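1,4-dihydroxy-2-naphthoyl-CoA hydrolase (Escherichia coli, PDB 1VH5) catalyses the hydrolysis of 1,4-dihydroxy-2-naphthoyl-CoA to 1,4-dihydroxy-2-naphthoate and CoA, a step of menaquinone biosynthesis, and also cleaves a wide range of other acyl-CoA thioesters. Local coordinates at residues L38-P43 / E65-V70; M42-R47 / G53-G58. All coordinates share one frame; numbering follows the deposited sequence. Where two conformers were deposited one is given.

Overall arrangement
Both contacts join the strand 38-43 side of the sheet to the helix 57-74 side, and they share Met42 and Pro43, yet lie about 15 Å apart between centres. Contact 1, its centre about 2 Å from the centre of the chain, is where the strand proper meets the middle of the helix through aliphatic groups. Contact 2 has its centre about 15 Å from the centre of the chain, where the strand ends and gives way to a loop and the helix is just beginning; its touching groups are again apolar, but flanking polar residues shape a turn and cap the helix. Both are buried and both border the second subunit, contact 1 centrally and contact 2 peripherally.

Contact 1: residues L38-P43 / E65-V70; sequences LEATMP and ESIGSV
Ile67 lies against the strand with both arms of its side chain. Its CG1 meets Ala40 CB at 3.7 Å and CD1 lies 3.8 Å from the same Ala40 CB, while the other branch, CG2, reaches the backbone carbonyl Leu38 O at 3.7 Å. The first torsion explains this division: CG1 stands anti to the carbonyl carbon (chi1 -60°) and runs toward Ala40, leaving CG2 to face Leu38. Alanine suits its place because a single methyl leaves room for the branched isoleucine. Leu38, two residues before Ala40 on the strand, bridges Ile67 and, about one helical turn on, Val70: its CD2 lies 4.0 Å from Ile67 CG2 and, in the conformer described, 3.9 Å from Val70 CG1. With an alanine in place of Ile67, a gap is likely to open between helix and strand, leaving the methyl of Ala40 and one flank of Leu38 without their apolar partner.

Farther out, strand 38-43 is fixed between strands 29-33 and 99-106 by backbone hydrogen bonds, and Phe30 touches both Leu38 and Val70. Glu39 and Thr41 point away from the helix; Glu39 forms a salt bridge with Arg101. On the helix, Ser69 N makes the backbone bond to Glu65 O at 2.9 Å. Glu65, inferred to be the nucleophile or proton acceptor, takes no part in the packing and bonds through OE1 to His91 of the second subunit. With the strand and helix axes 8.8 Å apart and running nearly antiparallel, at 151°, this is the layered core of the hotdog fold, whose long helix is wrapped by a curved antiparallel sheet.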
ATOM      1  N   LEU A  38      15.048  -7.470   8.968  1.00 15.58           N
ATOM      2  CA  LEU A  38      13.832  -8.249   9.201  1.00 14.93           C
ATOM      3  C   LEU A  38      13.247  -8.657   7.848  1.00 14.94           C
ATOM      4  O   LEU A  38      13.142  -7.818   6.952  1.00 16.14           O
ATOM      5  CB  LEU A  38      12.860  -7.447  10.059  1.00 15.82           C
ATOM      6  CG  LEU A  38      11.592  -8.119  10.562  1.00 15.67           C
ATOM      7  CD1 LEU A  38      11.880  -9.339  11.460  1.00 17.27           C
ATOM      8  CD2 LEU A  38      10.732  -7.098  11.277  1.00 15.46           C
ATOM      9  N   GLU A  39      12.908  -9.939   7.649  1.00 14.87           N
ATOM     10  CA  GLU A  39      12.344 -10.384   6.369  1.00 16.00           C
ATOM     11  C   GLU A  39      10.988 -11.036   6.565  1.00 15.98           C
ATOM     12  O   GLU A  39      10.745 -11.766   7.539  1.00 16.71           O
ATOM     13  CB  GLU A  39      13.233 -11.413   5.652  1.00 17.38           C
ATOM     14  CG  GLU A  39      14.680 -11.000   5.520  1.00 20.68           C
ATOM     15  CD  GLU A  39      15.555 -12.043   4.843  1.00 22.62           C
ATOM     16  OE1 GLU A  39      15.048 -13.140   4.492  1.00 24.50           O
ATOM     17  OE2 GLU A  39      16.761 -11.743   4.653  1.00 26.09           O
ATOM     18  N   ALA A  40      10.091 -10.757   5.610  1.00 16.29           N
ATOM     19  CA  ALA A  40       8.799 -11.419   5.561  1.00 15.72           C
ATOM     20  C   ALA A  40       8.422 -11.707   4.117  1.00 14.94           C
ATOM     21  O   ALA A  40       8.839 -10.981   3.200  1.00 14.99           O
ATOM     22  CB  ALA A  40       7.759 -10.600   6.218  1.00 16.86           C
ATOM     23  N   THR A  41       7.611 -12.746   3.905  1.00 14.35           N
ATOM     24  CA  THR A  41       7.110 -13.034   2.561  1.00 15.81           C
ATOM     25  C   THR A  41       5.596 -12.870   2.461  1.00 15.07           C
ATOM     26  O   THR A  41       4.896 -12.800   3.433  1.00 15.96           O
ATOM     27  CB  THR A  41       7.484 -14.452   2.101  1.00 15.03           C
ATOM     28  OG1 THR A  41       6.858 -15.401   2.983  1.00 17.72           O
ATOM     29  CG2 THR A  41       8.990 -14.680   2.149  1.00 16.76           C
ATOM     30  N   MET A  42       5.117 -12.811   1.220  1.00 15.19           N
ATOM     31  CA  MET A  42       3.699 -12.613   0.903  1.00 14.77           C
ATOM     32  C   MET A  42       3.403 -13.281  -0.421  1.00 15.03           C
ATOM     33  O   MET A  42       4.189 -13.173  -1.358  1.00 14.55           O
ATOM     34  CB  MET A  42       3.382 -11.118   0.804  1.00 14.17           C
ATOM     35  CG  MET A  42       1.925 -10.725   0.471  1.00 15.84           C
ATOM     36  SD  MET A  42       1.693  -8.956   0.340  1.00 16.09           S
ATOM     37  CE  MET A  42       2.574  -8.675  -1.083  1.00 16.33           C
ATOM     38  N   PRO A  43       2.266 -13.987  -0.512  1.00 15.63           N
ATOM     39  CA  PRO A  43       1.956 -14.658  -1.776  1.00 15.63           C
ATOM     40  C   PRO A  43       1.497 -13.645  -2.815  1.00 14.07           C
ATOM     41  O   PRO A  43       0.951 -12.575  -2.466  1.00 14.64           O
ATOM     42  CB  PRO A  43       0.771 -15.570  -1.398  1.00 16.88           C
ATOM     43  CG  PRO A  43       0.066 -14.827  -0.308  1.00 17.95           C
ATOM     44  CD  PRO A  43       1.201 -14.182   0.481  1.00 16.83           C
ATOM     45  N   GLU A  65       5.140  -1.763   4.627  1.00 12.51           N
ATOM     46  CA  GLU A  65       4.741  -1.066   5.838  1.00 12.59           C
ATOM     47  C   GLU A  65       4.579  -2.056   6.986  1.00 12.71           C
ATOM     48  O   GLU A  65       4.868  -1.716   8.137  1.00 13.87           O
ATOM     49  CB  GLU A  65       3.443  -0.252   5.620  1.00 13.68           C
ATOM     50  CG  GLU A  65       3.081   0.577   6.855  1.00 17.54           C
ATOM     51  CD  GLU A  65       2.407   1.892   6.569  1.00 18.49           C
ATOM     52  OE1 GLU A  65       2.471   2.402   5.418  1.00 20.07           O
ATOM     53  OE2 GLU A  65       1.798   2.384   7.530  1.00 19.97           O
ATOM     54  N   SER A  66       4.082  -3.266   6.709  1.00 13.43           N
ATOM     55  CA  SER A  66       3.910  -4.268   7.785  1.00 13.89           C
ATOM     56  C   SER A  66       5.247  -4.637   8.410  1.00 13.98           C
ATOM     57  O   SER A  66       5.337  -4.806   9.624  1.00 16.09           O
ATOM     58  CB  SER A  66       3.283  -5.530   7.208  1.00 12.84           C
ATOM     59  OG  SER A  66       1.952  -5.292   6.753  1.00 13.79           O
ATOM     60  N   ILE A  67       6.279  -4.779   7.588  1.00 13.34           N
ATOM     61  CA  ILE A  67       7.623  -5.139   8.073  1.00 14.24           C
ATOM     62  C   ILE A  67       8.259  -3.960   8.777  1.00 13.86           C
ATOM     63  O   ILE A  67       8.735  -4.082   9.910  1.00 13.16           O
ATOM     64  CB  ILE A  67       8.572  -5.620   6.949  1.00 14.96           C
ATOM     65  CG1 ILE A  67       8.017  -6.863   6.239  1.00 14.55           C
ATOM     66  CG2 ILE A  67       9.930  -6.007   7.551  1.00 14.08           C
ATOM     67  CD1 ILE A  67       8.715  -7.144   4.933  1.00 13.77           C
ATOM     68  N   GLY A  68       8.243  -2.791   8.131  1.00 13.53           N
ATOM     69  CA  GLY A  68       8.873  -1.609   8.717  1.00 14.06           C
ATOM     70  C   GLY A  68       8.243  -1.196  10.039  1.00 13.46           C
ATOM     71  O   GLY A  68       8.941  -0.733  10.943  1.00 13.40           O
ATOM     72  N   SER A  69       6.919  -1.284  10.140  1.00 13.67           N
ATOM     73  CA  SER A  69       6.265  -0.892  11.399  1.00 14.52           C
ATOM     74  C   SER A  69       6.685  -1.763  12.572  1.00 15.13           C
ATOM     75  O   SER A  69       6.926  -1.249  13.662  1.00 15.90           O
ATOM     76  CB  SER A  69       4.740  -1.024  11.272  0.65 16.13           C
ATOM     77  OG  SER A  69       4.232  -0.168  10.268  0.65 17.41           O
ATOM     78  N   VAL A  70       6.761  -3.082  12.368  1.00 14.51           N
ATOM     79  CA  VAL A  70       7.190  -3.977  13.441  1.00 14.99           C
ATOM     80  C   VAL A  70       8.683  -3.781  13.705  1.00 14.79           C
ATOM     81  O   VAL A  70       9.080  -3.712  14.857  1.00 14.67           O
ATOM     82  CB  VAL A  70       7.070  -5.479  12.940  0.65 16.36           C
ATOM     83  CG1 VAL A  70       7.906  -6.443  13.812  0.65 16.05           C
ATOM     84  CG2 VAL A  70       5.639  -5.943  12.853  0.65 19.08           C
TER

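Contact 2: residues M42-R47 / G53-G58; sequences MPVDSR and GLLHGG
Leu55 packs against both Val44 and Met42, and these three residues make the close part of the contact. Val44 CG1 approaches the root of the leucine, 3.9 Å from Leu55 N and 4.0 Å from Leu55 CB, whereas Met42 meets its far end, with Met42 CE 3.9 Å from Leu55 CD1. The methionine is extended as far as its sulfur, then bends at chi3 (69°), which brings the terminal methyl round to the leucine; a flexible thioether suits such a place, and branched valine gives a compact partner for the backbone. Both partners are buried, but the leucine keeps some exposure to solvent.

The open side is the partly exposed Asp45-Arg47 turn: Asp45 OD2 accepts from Arg47 N at 3.0 Å, from above the carboxylate plane, closing an Asx turn. His56, buried against the second subunit, occupies the N-cap: its ND1 accepts from Gly58 N at 2.9 Å, the donor almost in the ring plane but the bond bent (142°), while NE2 bonds to Ser66 OG of that subunit. Glycine suits Gly58, since a CB would be crowded by His56 ND1.

Leu55 is backbone-bonded to Ala95, and its side chain lies about 6 Å from that of substrate-binding Ser94. It also touches Val100, while Met42 reaches Ala59 and Leu63, so the contact fills the corner where strand 38-43 ends beside strand 99-106 and helix 57-74 begins.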
ATOM      1  N   MET A  42       5.117 -12.811   1.220  1.00 15.19           N
ATOM      2  CA  MET A  42       3.699 -12.613   0.903  1.00 14.77           C
ATOM      3  C   MET A  42       3.403 -13.281  -0.421  1.00 15.03           C
ATOM      4  O   MET A  42       4.189 -13.173  -1.358  1.00 14.55           O
ATOM      5  CB  MET A  42       3.382 -11.118   0.804  1.00 14.17           C
ATOM      6  CG  MET A  42       1.925 -10.725   0.471  1.00 15.84           C
ATOM      7  SD  MET A  42       1.693  -8.956   0.340  1.00 16.09           S
ATOM      8  CE  MET A  42       2.574  -8.675  -1.083  1.00 16.33           C
ATOM      9  N   PRO A  43       2.266 -13.987  -0.512  1.00 15.63           N
ATOM     10  CA  PRO A  43       1.956 -14.658  -1.776  1.00 15.63           C
ATOM     11  C   PRO A  43       1.497 -13.645  -2.815  1.00 14.07           C
ATOM     12  O   PRO A  43       0.951 -12.575  -2.466  1.00 14.64           O
ATOM     13  CB  PRO A  43       0.771 -15.570  -1.398  1.00 16.88           C
ATOM     14  CG  PRO A  43       0.066 -14.827  -0.308  1.00 17.95           C
ATOM     15  CD  PRO A  43       1.201 -14.182   0.481  1.00 16.83           C
ATOM     16  N   VAL A  44       1.748 -13.985  -4.070  1.00 14.08           N
ATOM     17  CA  VAL A  44       1.169 -13.308  -5.225  1.00 14.68           C
ATOM     18  C   VAL A  44      -0.037 -14.185  -5.573  1.00 15.99           C
ATOM     19  O   VAL A  44       0.097 -15.245  -6.171  1.00 17.55           O
ATOM     20  CB  VAL A  44       2.159 -13.173  -6.414  1.00 15.59           C
ATOM     21  CG1 VAL A  44       1.515 -12.389  -7.554  1.00 16.37           C
ATOM     22  CG2 VAL A  44       3.487 -12.527  -5.987  1.00 15.93           C
ATOM     23  N   ASP A  45      -1.194 -13.795  -5.092  1.00 15.11           N
ATOM     24  CA  ASP A  45      -2.412 -14.616  -5.246  1.00 16.54           C
ATOM     25  C   ASP A  45      -3.647 -13.722  -5.418  1.00 16.17           C
ATOM     26  O   ASP A  45      -3.560 -12.489  -5.549  1.00 15.75           O
ATOM     27  CB  ASP A  45      -2.558 -15.616  -4.080  1.00 19.35           C
ATOM     28  CG  ASP A  45      -2.943 -14.971  -2.771  1.00 21.99           C
ATOM     29  OD1 ASP A  45      -3.071 -15.731  -1.785  1.00 24.02           O
ATOM     30  OD2 ASP A  45      -3.152 -13.762  -2.617  1.00 20.83           O
ATOM     31  N   SER A  46      -4.823 -14.310  -5.386  1.00 16.46           N
ATOM     32  CA  SER A  46      -6.017 -13.564  -5.678  1.00 17.37           C
ATOM     33  C   SER A  46      -6.232 -12.384  -4.727  1.00 16.58           C
ATOM     34  O   SER A  46      -6.922 -11.424  -5.104  1.00 16.88           O
ATOM     35  CB  SER A  46      -7.240 -14.496  -5.740  1.00 18.24           C
ATOM     36  OG  SER A  46      -7.520 -15.035  -4.480  1.00 21.99           O
ATOM     37  N   ARG A  47      -5.674 -12.441  -3.512  1.00 15.88           N
ATOM     38  CA  ARG A  47      -5.873 -11.380  -2.526  1.00 15.71           C
ATOM     39  C   ARG A  47      -4.882 -10.248  -2.691  1.00 15.55           C
ATOM     40  O   ARG A  47      -5.060  -9.195  -2.097  1.00 15.66           O
ATOM     41  CB  ARG A  47      -5.812 -11.912  -1.090  1.00 17.11           C
ATOM     42  CG  ARG A  47      -6.990 -12.822  -0.762  1.00 18.22           C
ATOM     43  CD  ARG A  47      -6.927 -13.417   0.641  1.00 20.65           C
ATOM     44  NE  ARG A  47      -8.083 -14.281   0.916  1.00 23.40           N
ATOM     45  CZ  ARG A  47      -8.379 -14.793   2.106  1.00 23.90           C
ATOM     46  NH1 ARG A  47      -9.461 -15.567   2.229  1.00 23.87           N
ATOM     47  NH2 ARG A  47      -7.631 -14.526   3.174  1.00 20.58           N
ATOM     48  N   GLY A  53      -3.750  -9.818 -13.147  1.00 18.58           N
ATOM     49  CA  GLY A  53      -3.041 -11.011 -12.710  1.00 18.16           C
ATOM     50  C   GLY A  53      -1.627 -10.796 -12.191  1.00 17.69           C
ATOM     51  O   GLY A  53      -0.920 -11.750 -11.941  1.00 19.41           O
ATOM     52  N   LEU A  54      -1.215  -9.542 -12.053  1.00 17.86           N
ATOM     53  CA  LEU A  54       0.085  -9.238 -11.482  1.00 16.38           C
ATOM     54  C   LEU A  54      -0.063  -8.775 -10.043  1.00 14.84           C
ATOM     55  O   LEU A  54      -1.120  -8.296  -9.645  1.00 16.67           O
ATOM     56  CB  LEU A  54       0.790  -8.141 -12.260  1.00 17.00           C
ATOM     57  CG  LEU A  54       0.914  -8.323 -13.776  1.00 19.15           C
ATOM     58  CD1 LEU A  54       1.615  -7.153 -14.463  1.00 21.34           C
ATOM     59  CD2 LEU A  54       1.650  -9.596 -14.091  1.00 19.85           C
ATOM     60  N   LEU A  55       1.017  -8.881  -9.274  1.00 14.50           N
ATOM     61  CA  LEU A  55       1.014  -8.340  -7.928  1.00 14.50           C
ATOM     62  C   LEU A  55       0.617  -6.880  -7.918  1.00 14.09           C
ATOM     63  O   LEU A  55       1.176  -6.075  -8.686  1.00 16.16           O
ATOM     64  CB  LEU A  55       2.421  -8.476  -7.349  1.00 15.16           C
ATOM     65  CG  LEU A  55       2.619  -7.943  -5.927  1.00 15.00           C
ATOM     66  CD1 LEU A  55       1.775  -8.617  -4.871  1.00 16.99           C
ATOM     67  CD2 LEU A  55       4.162  -8.065  -5.673  1.00 17.69           C
ATOM     68  N   HIS A  56      -0.325  -6.535  -7.056  1.00 12.80           N
ATOM     69  CA  HIS A  56      -0.817  -5.174  -6.931  1.00 12.27           C
ATOM     70  C   HIS A  56       0.286  -4.340  -6.271  1.00 12.15           C
ATOM     71  O   HIS A  56       0.820  -4.720  -5.233  1.00 12.24           O
ATOM     72  CB  HIS A  56      -2.050  -5.214  -6.040  1.00 13.21           C
ATOM     73  CG  HIS A  56      -2.903  -3.980  -6.121  1.00 12.17           C
ATOM     74  ND1 HIS A  56      -2.487  -2.739  -5.671  1.00 13.60           N
ATOM     75  CD2 HIS A  56      -4.210  -3.842  -6.459  1.00 12.48           C
ATOM     76  CE1 HIS A  56      -3.482  -1.873  -5.809  1.00 13.38           C
ATOM     77  NE2 HIS A  56      -4.537  -2.515  -6.297  1.00 13.43           N
ATOM     78  N   GLY A  57       0.574  -3.155  -6.810  1.00 13.27           N
ATOM     79  CA  GLY A  57       1.588  -2.259  -6.234  1.00 13.57           C
ATOM     80  C   GLY A  57       1.251  -1.901  -4.791  1.00 12.65           C
ATOM     81  O   GLY A  57       2.149  -1.754  -3.938  1.00 13.33           O
ATOM     82  N   GLY A  58      -0.051  -1.773  -4.490  1.00 12.22           N
ATOM     83  CA  GLY A  58      -0.444  -1.554  -3.111  1.00 12.08           C
ATOM     84  C   GLY A  58      -0.133  -2.698  -2.166  1.00 11.66           C
ATOM     85  O   GLY A  58       0.148  -2.458  -0.982  1.00 12.10           O
TER